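Local coordinates for protein ArCE4A (Arthrobacter sp. AW19M34-1, PDB 5LFZ) that probably removes acetyl groups from N-acetylated polysaccharides as a metal-dependent deacetylase of carbohydrate esterase family 4, at residues D85-T90 with E98-W103; L92-I97 with D131-Y136. One frame throughout, in Å; residues are numbered along the deposited sequence.

Contact 1: residues D85-T90 with E98-W103; sequences DHKDIT and EHEVQW. With NI (nickel (II) ion), chain B.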
loop_
_atom_site.group_PDB
_atom_site.type_symbol
_atom_site.label_atom_id
_atom_site.label_comp_id
_atom_site.label_asym_id
_atom_site.label_seq_id
_atom_site.Cartn_x
_atom_site.Cartn_y
_atom_site.Cartn_z
ATOM N N ASP A 85 8.985 12.183 2.556
ATOM C CA ASP A 85 8.125 13.360 2.638
ATOM C C ASP A 85 7.270 13.559 1.385
ATOM O O ASP A 85 6.885 14.685 1.060
ATOM C CB ASP A 85 8.974 14.599 2.901
ATOM C CG ASP A 85 10.198 14.641 2.033
ATOM O OD1 ASP A 85 10.069 14.298 0.842
ATOM O OD2 ASP A 85 11.288 14.997 2.537
ATOM N N HIS A 86 6.992 12.460 0.692
ATOM C CA HIS A 86 6.025 12.413 -0.413
ATOM C C HIS A 86 6.390 13.315 -1.586
ATOM O O HIS A 86 5.523 13.949 -2.190
ATOM C CB HIS A 86 4.613 12.766 0.080
ATOM C CG HIS A 86 3.520 12.163 -0.749
ATOM N ND1 HIS A 86 3.019 12.770 -1.881
ATOM C CD2 HIS A 86 2.843 10.996 -0.620
ATOM C CE1 HIS A 86 2.078 12.008 -2.409
ATOM N NE2 HIS A 86 1.949 10.927 -1.661
ATOM N N LYS A 87 7.669 13.367 -1.921
ATOM C CA LYS A 87 8.094 14.115 -3.095
ATOM C C LYS A 87 8.082 13.219 -4.335
ATOM O O LYS A 87 8.393 12.029 -4.264
ATOM C CB LYS A 87 9.485 14.721 -2.874
ATOM C CG LYS A 87 9.502 15.824 -1.823
ATOM C CD LYS A 87 10.906 16.309 -1.500
ATOM C CE LYS A 87 10.866 17.321 -0.359
ATOM N NZ LYS A 87 12.206 17.880 -0.023
ATOM N N ASP A 88 7.683 13.796 -5.463
ATOM C CA ASP A 88 7.823 13.163 -6.771
ATOM C C ASP A 88 9.303 12.851 -6.979
ATOM O O ASP A 88 10.117 13.767 -7.059
ATOM C CB ASP A 88 7.276 14.109 -7.853
ATOM C CG ASP A 88 7.352 13.538 -9.265
ATOM O OD1 ASP A 88 8.161 12.628 -9.541
ATOM O OD2 ASP A 88 6.597 14.049 -10.128
ATOM N N ILE A 89 9.651 11.568 -7.068
ATOM C CA ILE A 89 11.059 11.183 -7.111
ATOM C C ILE A 89 11.725 11.631 -8.406
ATOM O O ILE A 89 12.947 11.744 -8.464
ATOM C CB ILE A 89 11.268 9.656 -6.959
ATOM C CG1 ILE A 89 10.768 8.912 -8.196
ATOM C CG2 ILE A 89 10.602 9.137 -5.692
ATOM C CD1 ILE A 89 11.059 7.434 -8.172
ATOM N N THR A 90 10.932 11.893 -9.442
ATOM C CA THR A 90 11.504 12.305 -10.724
ATOM C C THR A 90 11.954 13.761 -10.679
ATOM O O THR A 90 12.595 14.248 -11.606
ATOM C CB THR A 90 10.516 12.117 -11.893
ATOM O OG1 THR A 90 9.460 13.082 -11.800
ATOM C CG2 THR A 90 9.933 10.712 -11.889
ATOM N N GLU A 98 18.162 8.920 -2.827
ATOM C CA GLU A 98 18.808 8.152 -1.760
ATOM C C GLU A 98 18.232 8.495 -0.391
ATOM O O GLU A 98 17.935 7.607 0.403
ATOM C CB GLU A 98 20.320 8.395 -1.738
ATOM C CG GLU A 98 21.098 7.713 -2.838
ATOM C CD GLU A 98 22.572 8.088 -2.814
ATOM O OE1 GLU A 98 23.024 8.677 -1.805
ATOM O OE2 GLU A 98 23.277 7.791 -3.800
ATOM N N HIS A 99 18.089 9.790 -0.122
ATOM C CA HIS A 99 17.516 10.251 1.138
ATOM C C HIS A 99 16.093 9.738 1.329
ATOM O O HIS A 99 15.762 9.204 2.381
ATOM C CB HIS A 99 17.528 11.778 1.214
ATOM C CG HIS A 99 18.903 12.369 1.242
ATOM N ND1 HIS A 99 19.995 11.685 1.730
ATOM C CD2 HIS A 99 19.364 13.580 0.848
ATOM C CE1 HIS A 99 21.071 12.445 1.632
ATOM N NE2 HIS A 99 20.714 13.602 1.101
ATOM N N GLU A 100 15.254 9.898 0.310
ATOM C CA GLU A 100 13.861 9.470 0.399
ATOM C C GLU A 100 13.737 7.984 0.726
ATOM O O GLU A 100 12.905 7.586 1.538
ATOM C CB GLU A 100 13.123 9.772 -0.903
ATOM C CG GLU A 100 12.956 11.255 -1.206
ATOM C CD GLU A 100 12.119 11.974 -0.170
ATOM O OE1 GLU A 100 11.271 11.325 0.476
ATOM O OE2 GLU A 100 12.306 13.200 -0.006
ATOM N N VAL A 101 14.561 7.166 0.086
ATOM C CA VAL A 101 14.554 5.733 0.354
ATOM C C VAL A 101 15.116 5.423 1.745
ATOM O O VAL A 101 14.458 4.790 2.576
ATOM C CB VAL A 101 15.368 4.963 -0.707
ATOM C CG1 VAL A 101 15.565 3.513 -0.287
ATOM C CG2 VAL A 101 14.683 5.053 -2.071
ATOM N N GLN A 102 16.338 5.881 1.992
ATOM C CA GLN A 102 17.056 5.509 3.205
ATOM C C GLN A 102 16.456 6.086 4.480
ATOM O O GLN A 102 16.452 5.418 5.511
ATOM C CB GLN A 102 18.517 5.926 3.095
ATOM C CG GLN A 102 19.268 5.180 2.018
ATOM C CD GLN A 102 20.704 5.617 1.919
ATOM O OE1 GLN A 102 21.224 6.281 2.818
ATOM N NE2 GLN A 102 21.363 5.251 0.824
ATOM N N TRP A 103 15.943 7.313 4.420
ATOM C CA TRP A 103 15.320 7.901 5.606
ATOM C C TRP A 103 14.044 7.156 5.974
ATOM O O TRP A 103 13.716 7.026 7.150
ATOM C CB TRP A 103 15.000 9.382 5.397
ATOM C CG TRP A 103 16.193 10.260 5.241
ATOM C CD1 TRP A 103 17.494 9.933 5.486
ATOM C CD2 TRP A 103 16.197 11.620 4.799
ATOM N NE1 TRP A 103 18.309 11.010 5.225
ATOM C CE2 TRP A 103 17.536 12.058 4.801
ATOM C CE3 TRP A 103 15.196 12.512 4.401
ATOM C CZ2 TRP A 103 17.899 13.348 4.423
ATOM C CZ3 TRP A 103 15.560 13.793 4.025
ATOM C CH2 TRP A 103 16.899 14.198 4.039
HETATM NI NI NI B . 0.728 9.262 -1.760
HETATM O O HOH W 1 13.568 15.352 0.951
HETATM O O HOH W 2 -0.516 8.179 -2.783
HETATM O O HOH W 3 1.005 9.364 -3.886
HETATM O O HOH W 4 -0.873 10.586 -2.011
#
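In the metal-binding loop of this NodB-homology, CE4-type deacetylase, D85 leans on E100 of helix 94-112, one residue before the nickel ligand H86. The D85 backbone N donates to E100 OE1 over 3.2 Å, a nearly straight bond (162°) received on the syn lone pair, and F84 N is a second donor to the same oxygen. E100 reaches the loop from the helix with its chain bent at chi2, which brings E100 OE1 within reach of the N-H groups of F84 and D85. D85 turns its own acid back to the same place, CG lying between its backbone N and carbonyl carbon (chi1 45°). D85 OD1 then stands 2.6 Å from E100 OE2, so close that one of the acids probably holds a proton. The two carboxylate planes are not stacked but set 60° apart. Extended beyond CG, the K87 side chain crosses that of E100, and K87 CD lies 3.7 Å from E100 OE2; the ammonium group, in a long salt bridge (4.0 Å) from K87 NZ to D85 OD2, may partly offset the acids' negative charge. H86 turns away from the helix and binds nickel through NE2 at 2.1 Å, alongside D33, H82 and three waters. Water 1 bridges lysine and glutamate, accepting from K87 NZ (3.0 Å) and donating to E100 OE2 (2.7 Å).

Contact 2: residues L92-I97 with D131-Y136; sequences LTAEGI and DRLIPY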
loop_
_atom_site.group_PDB
_atom_site.type_symbol
_atom_site.label_atom_id
_atom_site.label_comp_id
_atom_site.label_asym_id
_atom_site.label_seq_id
_atom_site.Cartn_x
_atom_site.Cartn_y
_atom_site.Cartn_z
ATOM N N LEU A 92 13.911 14.707 -8.268
ATOM C CA LEU A 92 15.058 14.676 -7.367
ATOM C C LEU A 92 16.366 14.250 -8.018
ATOM O O LEU A 92 16.387 13.655 -9.097
ATOM C CB LEU A 92 14.766 13.749 -6.186
ATOM C CG LEU A 92 13.495 14.080 -5.402
ATOM C CD1 LEU A 92 13.302 13.085 -4.280
ATOM C CD2 LEU A 92 13.551 15.502 -4.861
ATOM N N THR A 93 17.457 14.569 -7.333
ATOM C CA THR A 93 18.784 14.110 -7.711
ATOM C C THR A 93 18.989 12.680 -7.242
ATOM O O THR A 93 18.146 12.118 -6.543
ATOM C CB THR A 93 19.881 14.996 -7.103
ATOM O OG1 THR A 93 19.791 14.944 -5.672
ATOM C CG2 THR A 93 19.728 16.434 -7.566
ATOM N N ALA A 94 20.116 12.091 -7.621
ATOM C CA ALA A 94 20.446 10.751 -7.166
ATOM C C ALA A 94 20.492 10.706 -5.641
ATOM O O ALA A 94 19.955 9.783 -5.028
ATOM C CB ALA A 94 21.771 10.297 -7.754
ATOM N N GLU A 95 21.115 11.714 -5.032
ATOM C CA GLU A 95 21.219 11.761 -3.576
ATOM C C GLU A 95 19.866 12.082 -2.935
ATOM O O GLU A 95 19.566 11.605 -1.842
ATOM C CB GLU A 95 22.279 12.774 -3.129
ATOM C CG GLU A 95 22.009 14.217 -3.511
ATOM C CD GLU A 95 23.094 15.160 -3.018
ATOM O OE1 GLU A 95 23.316 15.221 -1.789
ATOM O OE2 GLU A 95 23.726 15.838 -3.856
ATOM N N GLY A 96 19.052 12.882 -3.617
ATOM C CA GLY A 96 17.712 13.180 -3.139
ATOM C C GLY A 96 16.870 11.921 -3.055
ATOM O O GLY A 96 16.152 11.696 -2.076
ATOM N N ILE A 97 16.962 11.090 -4.087
ATOM C CA ILE A 97 16.274 9.806 -4.093
ATOM C C ILE A 97 16.843 8.885 -3.015
ATOM O O ILE A 97 16.095 8.162 -2.358
ATOM C CB ILE A 97 16.364 9.125 -5.470
ATOM C CG1 ILE A 97 15.706 10.014 -6.535
ATOM C CG2 ILE A 97 15.715 7.745 -5.433
ATOM C CD1 ILE A 97 15.799 9.462 -7.943
ATOM N N ASP A 131 14.285 4.762 -11.356
ATOM C CA ASP A 131 13.879 3.518 -10.706
ATOM C C ASP A 131 15.071 2.621 -10.403
ATOM O O ASP A 131 15.054 1.852 -9.444
ATOM C CB ASP A 131 12.866 2.769 -11.574
ATOM C CG ASP A 131 11.654 3.617 -11.919
ATOM O OD1 ASP A 131 11.469 4.672 -11.279
ATOM O OD2 ASP A 131 10.889 3.229 -12.825
ATOM N N ARG A 132 16.114 2.739 -11.216
ATOM C CA ARG A 132 17.312 1.922 -11.049
ATOM C C ARG A 132 17.989 2.173 -9.699
ATOM O O ARG A 132 18.806 1.369 -9.243
ATOM C CB ARG A 132 18.292 2.195 -12.191
ATOM C CG ARG A 132 18.967 3.544 -12.094
ATOM C CD ARG A 132 19.489 4.006 -13.437
ATOM N NE ARG A 132 20.179 5.285 -13.317
ATOM C CZ ARG A 132 21.485 5.399 -13.110
ATOM N NH1 ARG A 132 22.232 4.310 -13.012
ATOM N NH2 ARG A 132 22.045 6.597 -13.005
ATOM N N LEU A 133 17.638 3.284 -9.059
ATOM C CA LEU A 133 18.204 3.648 -7.764
ATOM C C LEU A 133 17.389 3.098 -6.595
ATOM O O LEU A 133 17.777 3.241 -5.436
ATOM C CB LEU A 133 18.304 5.168 -7.643
ATOM C CG LEU A 133 19.170 5.869 -8.686
ATOM C CD1 LEU A 133 19.195 7.369 -8.432
ATOM C CD2 LEU A 133 20.577 5.283 -8.667
ATOM N N ILE A 134 16.261 2.472 -6.900
ATOM C CA ILE A 134 15.367 1.985 -5.856
ATOM C C ILE A 134 15.543 0.483 -5.673
ATOM O O ILE A 134 15.354 -0.290 -6.612
ATOM C CB ILE A 134 13.908 2.330 -6.187
ATOM C CG1 ILE A 134 13.728 3.851 -6.165
ATOM C CG2 ILE A 134 12.952 1.674 -5.202
ATOM C CD1 ILE A 134 12.547 4.329 -6.939
ATOM N N PRO A 135 15.905 0.065 -4.452
ATOM C CA PRO A 135 16.315 -1.312 -4.167
ATOM C C PRO A 135 15.144 -2.281 -4.009
ATOM O O PRO A 135 15.348 -3.415 -3.576
ATOM C CB PRO A 135 17.081 -1.170 -2.851
ATOM C CG PRO A 135 16.388 -0.051 -2.155
ATOM C CD PRO A 135 15.926 0.905 -3.240
ATOM N N TYR A 136 13.942 -1.828 -4.361
ATOM C CA TYR A 136 12.716 -2.611 -4.208
ATOM C C TYR A 136 11.904 -2.572 -5.497
ATOM O O TYR A 136 12.047 -1.645 -6.289
ATOM C CB TYR A 136 11.858 -2.067 -3.049
ATOM C CG TYR A 136 12.626 -1.779 -1.778
ATOM C CD1 TYR A 136 13.307 -2.790 -1.119
ATOM C CD2 TYR A 136 12.668 -0.497 -1.235
ATOM C CE1 TYR A 136 14.014 -2.542 0.036
ATOM C CE2 TYR A 136 13.378 -0.237 -0.067
ATOM C CZ TYR A 136 14.048 -1.268 0.563
ATOM O OH TYR A 136 14.776 -1.056 1.719
#
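L133 and I97 bury the most surface here, and A94 adds the edge of the contact. L133 reaches the helix with a single methyl: CD1 lies 3.8 Å from A94 CA and 4.0 Å from A94 CB, so it rests against the first turn at backbone as well as side chain. The same CD1 meets I97 CD1 at 4.0 Å, one helical turn further on, and thus sits across the gap between the two residues. The side chains of I97 and L133 cross at about a right angle, methyl against methyl. I97 carries CG1 anti to its carbonyl carbon (chi1 -61°), an extended branch that carries I97 CD1 toward L133 CD1. The contact joins the N-terminal turn of helix 94-112 to a type I beta turn, D131 to I134, that begins on the last residue of helix 128-131. T93 is the N-cap of the longer helix, its OG1 accepting from G96 N at 3.0 Å, while I134 N closes the turn on D131 O. D131 also bonds through its carboxylate to H126 and G127, back along the chain. Deeper in, the other branch of the isoleucine faces the end of the turn, with I97 CG2 4.4 Å from I134 CG1.

How the contacts relate
From the N terminus, the chain leaves strand 78-81, runs through loop 85-90, which carries the nickel ligand H86, and enters helix 94-112. Contact 1 closes this short loop, folding it back onto the second turn or so of the helix. Contact 2 closes a much longer excursion, bringing the segment between helix 128-131 and strand 138-139 up to the start of the same helix. Because 92-97 lies between the two halves of contact 1 and 131-136 follows both, the contacts cross rather than nest. Their centres are about 8 Å apart, and they touch: L92 CD1 packs on E100 CG, while I89 CD1 meets I134 CD1. Helix 94-112 thereby ties the nickel-bearing loop to the later turn.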